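Local coordinates for protein sulfate transporter/antisigma-factor antagonist STAS (Planctomyces limnophilus, PDB 3T6O) that probably acts as an anti-sigma factor antagonist, a small STAS-domain regulator of the kind that opposes anti-sigma factors, at residues L69-G72 with W73-K77; Y109-K112 with Q113-L116. One frame throughout, in Å; residues are numbered along the deposited sequence.

Contact 1 (L69-G72 with W73-K77)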
ATOM      1  N   LEU A  69      -6.421  10.433   2.905  1.00 19.61           N
ATOM      2  CA  LEU A  69      -6.550  10.974   4.263  1.00 19.01           C
ATOM      3  C   LEU A  69      -5.440  10.426   5.199  1.00 19.94           C
ATOM      4  O   LEU A  69      -4.849  11.167   6.023  1.00 20.74           O
ATOM      5  CB  LEU A  69      -7.938  10.706   4.805  1.00 19.13           C
ATOM      6  CG  LEU A  69      -9.202  11.446   4.274  1.00 21.30           C
ATOM      7  CD1 LEU A  69     -10.426  11.136   5.144  1.00 19.20           C
ATOM      8  CD2 LEU A  69      -9.024  12.921   4.200  1.00 21.00           C
ATOM      9  N   VAL A  70      -5.110   9.149   5.007  1.00 20.00           N
ATOM     10  CA  VAL A  70      -4.092   8.458   5.811  1.00 20.07           C
ATOM     11  C   VAL A  70      -2.727   9.078   5.504  1.00 19.72           C
ATOM     12  O   VAL A  70      -1.925   9.275   6.397  1.00 18.80           O
ATOM     13  CB  VAL A  70      -4.149   6.937   5.581  1.00 20.82           C
ATOM     14  CG1 VAL A  70      -2.918   6.214   6.109  1.00 21.11           C
ATOM     15  CG2 VAL A  70      -5.463   6.318   6.231  1.00 21.34           C
ATOM     16  N   ARG A  71      -2.494   9.441   4.249  1.00 19.78           N
ATOM     17  CA  ARG A  71      -1.248  10.119   3.884  1.00 20.68           C
ATOM     18  C   ARG A  71      -1.127  11.457   4.566  1.00 19.98           C
ATOM     19  O   ARG A  71      -0.032  11.846   4.991  1.00 23.11           O
ATOM     20  CB  ARG A  71      -1.098  10.297   2.366  1.00 20.99           C
ATOM     21  CG  ARG A  71      -1.017   9.017   1.605  1.00 22.87           C
ATOM     22  CD  ARG A  71      -1.038   9.274   0.094  1.00 25.00           C
ATOM     23  NE  ARG A  71       0.182   9.910  -0.315  1.00 25.11           N
ATOM     24  CZ  ARG A  71       0.398  10.519  -1.480  1.00 28.58           C
ATOM     25  NH1 ARG A  71      -0.567  10.608  -2.388  1.00 30.37           N
ATOM     26  NH2 ARG A  71       1.608  11.026  -1.736  1.00 26.80           N
ATOM     27  N   GLY A  72      -2.224  12.183   4.633  1.00 18.99           N
ATOM     28  CA  GLY A  72      -2.263  13.470   5.325  1.00 18.75           C
ATOM     29  C   GLY A  72      -2.013  13.250   6.802  1.00 19.12           C
ATOM     30  O   GLY A  72      -1.162  13.893   7.409  1.00 19.98           O
ATOM     31  N   TRP A  73      -2.741  12.308   7.373  1.00 18.62           N
ATOM     32  CA  TRP A  73      -2.608  12.033   8.794  1.00 19.21           C
ATOM     33  C   TRP A  73      -1.183  11.649   9.190  1.00 20.99           C
ATOM     34  O   TRP A  73      -0.696  12.111  10.220  1.00 19.64           O
ATOM     35  CB  TRP A  73      -3.647  10.979   9.227  1.00 19.63           C
ATOM     36  CG  TRP A  73      -3.397  10.383  10.578  1.00 22.03           C
ATOM     37  CD1 TRP A  73      -3.574  10.973  11.801  1.00 23.21           C
ATOM     38  CD2 TRP A  73      -2.930   9.073  10.824  1.00 25.97           C
ATOM     39  NE1 TRP A  73      -3.241  10.098  12.800  1.00 27.37           N
ATOM     40  CE2 TRP A  73      -2.817   8.925  12.227  1.00 29.43           C
ATOM     41  CE3 TRP A  73      -2.537   8.020   9.994  1.00 29.05           C
ATOM     42  CZ2 TRP A  73      -2.348   7.756  12.816  1.00 31.89           C
ATOM     43  CZ3 TRP A  73      -2.073   6.842  10.580  1.00 33.40           C
ATOM     44  CH2 TRP A  73      -1.991   6.718  11.978  1.00 35.04           C
ATOM     45  N   LYS A  74      -0.504  10.815   8.367  1.00 21.61           N
ATOM     46  CA  LYS A  74       0.875  10.390   8.669  1.00 24.24           C
ATOM     47  C   LYS A  74       1.854  11.577   8.704  1.00 25.02           C
ATOM     48  O   LYS A  74       2.878  11.551   9.410  1.00 26.64           O
ATOM     49  CB  LYS A  74       1.375   9.348   7.638  1.00 24.80           C
ATOM     50  CG  LYS A  74       0.727   7.984   7.771  1.00 26.82           C
ATOM     51  CD  LYS A  74       1.307   6.961   6.805  1.00 32.57           C
ATOM     52  CE  LYS A  74       0.468   5.682   6.846  1.00 35.49           C
ATOM     53  NZ  LYS A  74       0.835   4.587   5.896  1.00 39.00           N
ATOM     54  N   ARG A  75       1.551  12.595   7.920  1.00 23.96           N
ATOM     55  CA  ARG A  75       2.368  13.787   7.905  1.00 26.67           C
ATOM     56  C   ARG A  75       2.224  14.587   9.187  1.00 28.36           C
ATOM     57  O   ARG A  75       3.178  15.226   9.616  1.00 31.59           O
ATOM     58  CB  ARG A  75       2.060  14.673   6.680  1.00 24.95           C
ATOM     59  CG  ARG A  75       2.818  14.200   5.448  1.00 25.12           C
ATOM     60  CD  ARG A  75       2.122  14.588   4.191  1.00 24.32           C
ATOM     61  NE  ARG A  75       2.894  14.258   3.000  1.00 25.70           N
ATOM     62  CZ  ARG A  75       2.948  13.044   2.458  1.00 27.31           C
ATOM     63  NH1 ARG A  75       2.277  12.039   2.992  1.00 28.85           N
ATOM     64  NH2 ARG A  75       3.638  12.851   1.367  1.00 27.77           N
ATOM     65  N   ILE A  76       1.056  14.576   9.800  1.00 28.56           N
ATOM     66  CA  ILE A  76       0.909  15.363  11.016  1.00 29.41           C
ATOM     67  C   ILE A  76       0.941  14.559  12.332  1.00 30.79           C
ATOM     68  O   ILE A  76       1.135  15.144  13.386  1.00 31.19           O
ATOM     69  CB  ILE A  76      -0.312  16.259  10.936  1.00 28.17           C
ATOM     70  CG1 ILE A  76      -1.556  15.531  11.290  1.00 26.05           C
ATOM     71  CG2 ILE A  76      -0.499  16.962   9.504  1.00 28.75           C
ATOM     72  CD1 ILE A  76      -2.662  16.494  11.384  1.00 25.09           C
ATOM     73  N   LYS A  77       0.815  13.233  12.265  1.00 31.88           N
ATOM     74  CA  LYS A  77       0.607  12.425  13.472  1.00 34.19           C
ATOM     75  C   LYS A  77       1.765  12.408  14.462  1.00 38.12           C
ATOM     76  O   LYS A  77       1.532  12.107  15.629  1.00 39.48           O
ATOM     77  CB  LYS A  77       0.240  10.982  13.136  1.00 34.57           C
ATOM     78  CG  LYS A  77       1.400  10.109  12.721  1.00 36.63           C
ATOM     79  CD  LYS A  77       0.958   8.677  12.436  1.00 39.67           C
ATOM     80  CE  LYS A  77       2.118   7.685  12.608  1.00 44.43           C
ATOM     81  NZ  LYS A  77       2.091   7.105  14.006  1.00 47.74           N
TER
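Arg71 and Arg75, one helical turn apart, lie side by side and point the same way, but their guanidinium planes are turned 78° against each other. The outer nitrogens, Arg71 NH2 and Arg75 NH2, come within 4.1 Å; the shared carboxylate of Glu95 of the third subunit, which takes salt bridges from Arg71 NE and Arg75 NH1 at OE2, probably offsets the two like charges. Arg75 also folds back on its own helix: its NH1 donates over 3.1 Å to Arg71 O. The oxygen lies at the edge of the guanidinium, near its plane, while the nitrogen stands 48° out of the carbonyl plane, away from the lone pairs. The main-chain bond from Arg75 N to the same oxygen is long and weak, so the side chain adds a second grip on this acceptor.

Next to this pair along the helix, the Val70 and Lys74 side chains cross at a slant. Val70 turns CG1 anti to its backbone N (chi1 166°), which carries this methyl to 3.5 Å from Lys74 CE. The lysine chain, extended beyond CG, suits the place because its nearer carbons run past Val70 O and its CE meets the methyl, while NZ travels on to a salt bridge with Glu104 of the second subunit. Val70 CG1 also lies 4.3 Å from Trp73 CE3, and Lys77 CD rests 3.4 Å above the plane of the Trp73 indole, toward its rim. Trp73 itself meets Trp106 edge-to-face. Beneath the side chains run regular bonds such as Trp73 N to Leu69 O, 2.8 Å. Leu69 and Ile76, both branched and apolar, pack on strand 50-54. The side chains meet at i to i+3 and i to i+4 spacings along an amphipathic helix, the one that makes the beta-alpha-beta crossover from strand 50-54 to strand 83-87 in the STAS fold.

Contact 2 (Y109-K112 with Q113-L116)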
ATOM      1  N   TYR A 109     -16.815  14.906  14.587  1.00 21.07           N
ATOM      2  CA  TYR A 109     -17.775  15.885  15.160  1.00 23.07           C
ATOM      3  C   TYR A 109     -18.909  16.168  14.174  1.00 22.96           C
ATOM      4  O   TYR A 109     -18.752  16.005  12.961  1.00 22.39           O
ATOM      5  CB  TYR A 109     -17.070  17.200  15.503  1.00 22.24           C
ATOM      6  CG  TYR A 109     -15.956  17.043  16.498  1.00 23.30           C
ATOM      7  CD1 TYR A 109     -16.204  16.973  17.850  1.00 27.45           C
ATOM      8  CD2 TYR A 109     -14.654  16.925  16.074  1.00 24.90           C
ATOM      9  CE1 TYR A 109     -15.155  16.790  18.769  1.00 29.06           C
ATOM     10  CE2 TYR A 109     -13.616  16.758  16.963  1.00 24.79           C
ATOM     11  CZ  TYR A 109     -13.864  16.684  18.287  1.00 26.93           C
ATOM     12  OH  TYR A 109     -12.789  16.550  19.134  1.00 30.90           O
ATOM     13  N   SER A 110     -20.066  16.569  14.675  1.00 24.76           N
ATOM     14  CA  SER A 110     -21.219  16.639  13.776  1.00 26.06           C
ATOM     15  C   SER A 110     -21.169  17.846  12.872  1.00 24.67           C
ATOM     16  O   SER A 110     -21.675  17.776  11.790  1.00 25.45           O
ATOM     17  CB  SER A 110     -22.557  16.590  14.531  1.00 28.56           C
ATOM     18  OG  SER A 110     -22.682  17.710  15.343  1.00 32.33           O
ATOM     19  N   THR A 111     -20.548  18.934  13.315  1.00 23.77           N
ATOM     20  CA  THR A 111     -20.448  20.158  12.536  1.00 23.54           C
ATOM     21  C   THR A 111     -19.051  20.766  12.707  1.00 21.26           C
ATOM     22  O   THR A 111     -18.334  20.452  13.655  1.00 21.29           O
ATOM     23  CB  THR A 111     -21.479  21.218  12.987  1.00 24.65           C
ATOM     24  OG1 THR A 111     -21.108  21.670  14.283  1.00 25.39           O
ATOM     25  CG2 THR A 111     -22.944  20.666  13.047  1.00 28.43           C
ATOM     26  N   LYS A 112     -18.681  21.633  11.793  1.00 19.98           N
ATOM     27  CA  LYS A 112     -17.426  22.359  11.880  1.00 19.33           C
ATOM     28  C   LYS A 112     -17.301  23.177  13.167  1.00 21.18           C
ATOM     29  O   LYS A 112     -16.231  23.187  13.806  1.00 20.22           O
ATOM     30  CB  LYS A 112     -17.251  23.302  10.679  1.00 19.54           C
ATOM     31  CG  LYS A 112     -15.914  24.050  10.755  1.00 18.41           C
ATOM     32  CD  LYS A 112     -15.476  24.695   9.452  1.00 21.55           C
ATOM     33  CE  LYS A 112     -16.441  25.746   8.942  1.00 24.13           C
ATOM     34  NZ  LYS A 112     -15.736  26.525   7.847  1.00 25.54           N
ATOM     35  N   GLN A 113     -18.371  23.895  13.515  1.00 22.54           N
ATOM     36  CA  GLN A 113     -18.389  24.722  14.731  1.00 24.34           C
ATOM     37  C   GLN A 113     -18.060  23.885  15.954  1.00 24.34           C
ATOM     38  O   GLN A 113     -17.195  24.262  16.741  1.00 24.38           O
ATOM     39  CB  GLN A 113     -19.723  25.410  14.911  1.00 26.84           C
ATOM     40  CG  GLN A 113     -19.813  26.361  16.114  1.00 30.42           C
ATOM     41  CD  GLN A 113     -21.067  27.255  16.007  1.00 36.50           C
ATOM     42  OE1 GLN A 113     -21.087  28.211  15.212  1.00 39.16           O
ATOM     43  NE2 GLN A 113     -22.104  26.950  16.801  1.00 33.46           N
ATOM     44  N   GLU A 114     -18.696  22.722  16.082  1.00 24.41           N
ATOM     45  CA  GLU A 114     -18.400  21.818  17.190  1.00 26.08           C
ATOM     46  C   GLU A 114     -16.961  21.324  17.146  1.00 24.21           C
ATOM     47  O   GLU A 114     -16.280  21.224  18.180  1.00 25.76           O
ATOM     48  CB  GLU A 114     -19.317  20.592  17.166  1.00 26.97           C
ATOM     49  CG  GLU A 114     -20.727  20.906  17.476  1.00 34.87           C
ATOM     50  CD  GLU A 114     -21.628  19.662  17.483  1.00 44.05           C
ATOM     51  OE1 GLU A 114     -21.142  18.502  17.214  1.00 47.25           O
ATOM     52  OE2 GLU A 114     -22.820  19.886  17.763  1.00 49.40           O
ATOM     53  N   ALA A 115     -16.500  20.998  15.952  1.00 21.39           N
ATOM     54  CA  ALA A 115     -15.136  20.488  15.812  1.00 21.10           C
ATOM     55  C   ALA A 115     -14.117  21.543  16.250  1.00 21.01           C
ATOM     56  O   ALA A 115     -13.273  21.274  17.116  1.00 20.23           O
ATOM     57  CB  ALA A 115     -14.877  20.014  14.417  1.00 17.79           C
ATOM     58  N   LEU A 116     -14.291  22.762  15.740  1.00 21.21           N
ATOM     59  CA  LEU A 116     -13.401  23.863  16.082  1.00 22.28           C
ATOM     60  C   LEU A 116     -13.334  24.207  17.571  1.00 23.37           C
ATOM     61  O   LEU A 116     -12.246  24.398  18.074  1.00 24.32           O
ATOM     62  CB  LEU A 116     -13.672  25.097  15.245  1.00 21.69           C
ATOM     63  CG  LEU A 116     -13.377  24.961  13.756  1.00 22.53           C
ATOM     64  CD1 LEU A 116     -13.873  26.270  13.085  1.00 22.79           C
ATOM     65  CD2 LEU A 116     -11.866  24.624  13.406  1.00 20.66           C
TER
HETATM   66  O   HOH W   1     -20.371  16.233  17.496  1.00 31.56           O
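Thr111 sets OG1 between its backbone N and carbonyl carbon (chi1 69°), while Glu114 places CG beside its own N (chi1 -69°) and extends from there; the first lets Thr111 act as N-cap of helix 112-118 and the second sends a carboxylate back toward Ser110. Thr111 OG1 accepts from Glu114 N at 3.2 Å with a nearly straight N-H, giving an amide of the first turn a side-chain acceptor. A small hydroxyl residue such as threonine suits this position because its oxygen reaches so little way from the main chain.

Ser110 OG donates to Glu114 OE1 at 2.5 Å, approaching from above the carboxylate plane. A water accepts from Ser110 N at 2.9 Å and donates to Glu114 OE1; the direct bond from Ser110 N to that oxygen is weak. Being negative, Glu114 should also sit well at the positive start of the helix. Lys112 CG lies 3.8 Å from Leu116 CD1, the two chains side by side, and the lysine's ammonium forms a salt bridge with Glu12. The small Ala115 lets the helix approach Tyr109 closely: Ala115 CB is 3.5 Å from Tyr109 CD2, and Ala115 CA lies over one face of the ring in a CH-pi contact, 4.0 Å from the centroid.

How the contacts relate
Contacts 1 and 2 lie on opposite sides of the chain's centre, their own centres 20 Å apart and their nearest atoms about 12 Å apart, so neither touches the other. Strand 50-54 joins them: Leu69 and Ile76 of contact 1 pack on Ile53 and Val51, whereas Ala115 and Leu116 of contact 2 pack on Leu52, the alternating residues pointing to the two faces of the sheet. Their surroundings differ as well. Residues 69-77 make salt bridges to the second and third subunits of the six-chain assembly, and packing with a long, weak ion pair to the fourth, whereas no other chain of the assembly touches residues 109-116, which lead from strand 108-109 into the C-terminal helix 112-118.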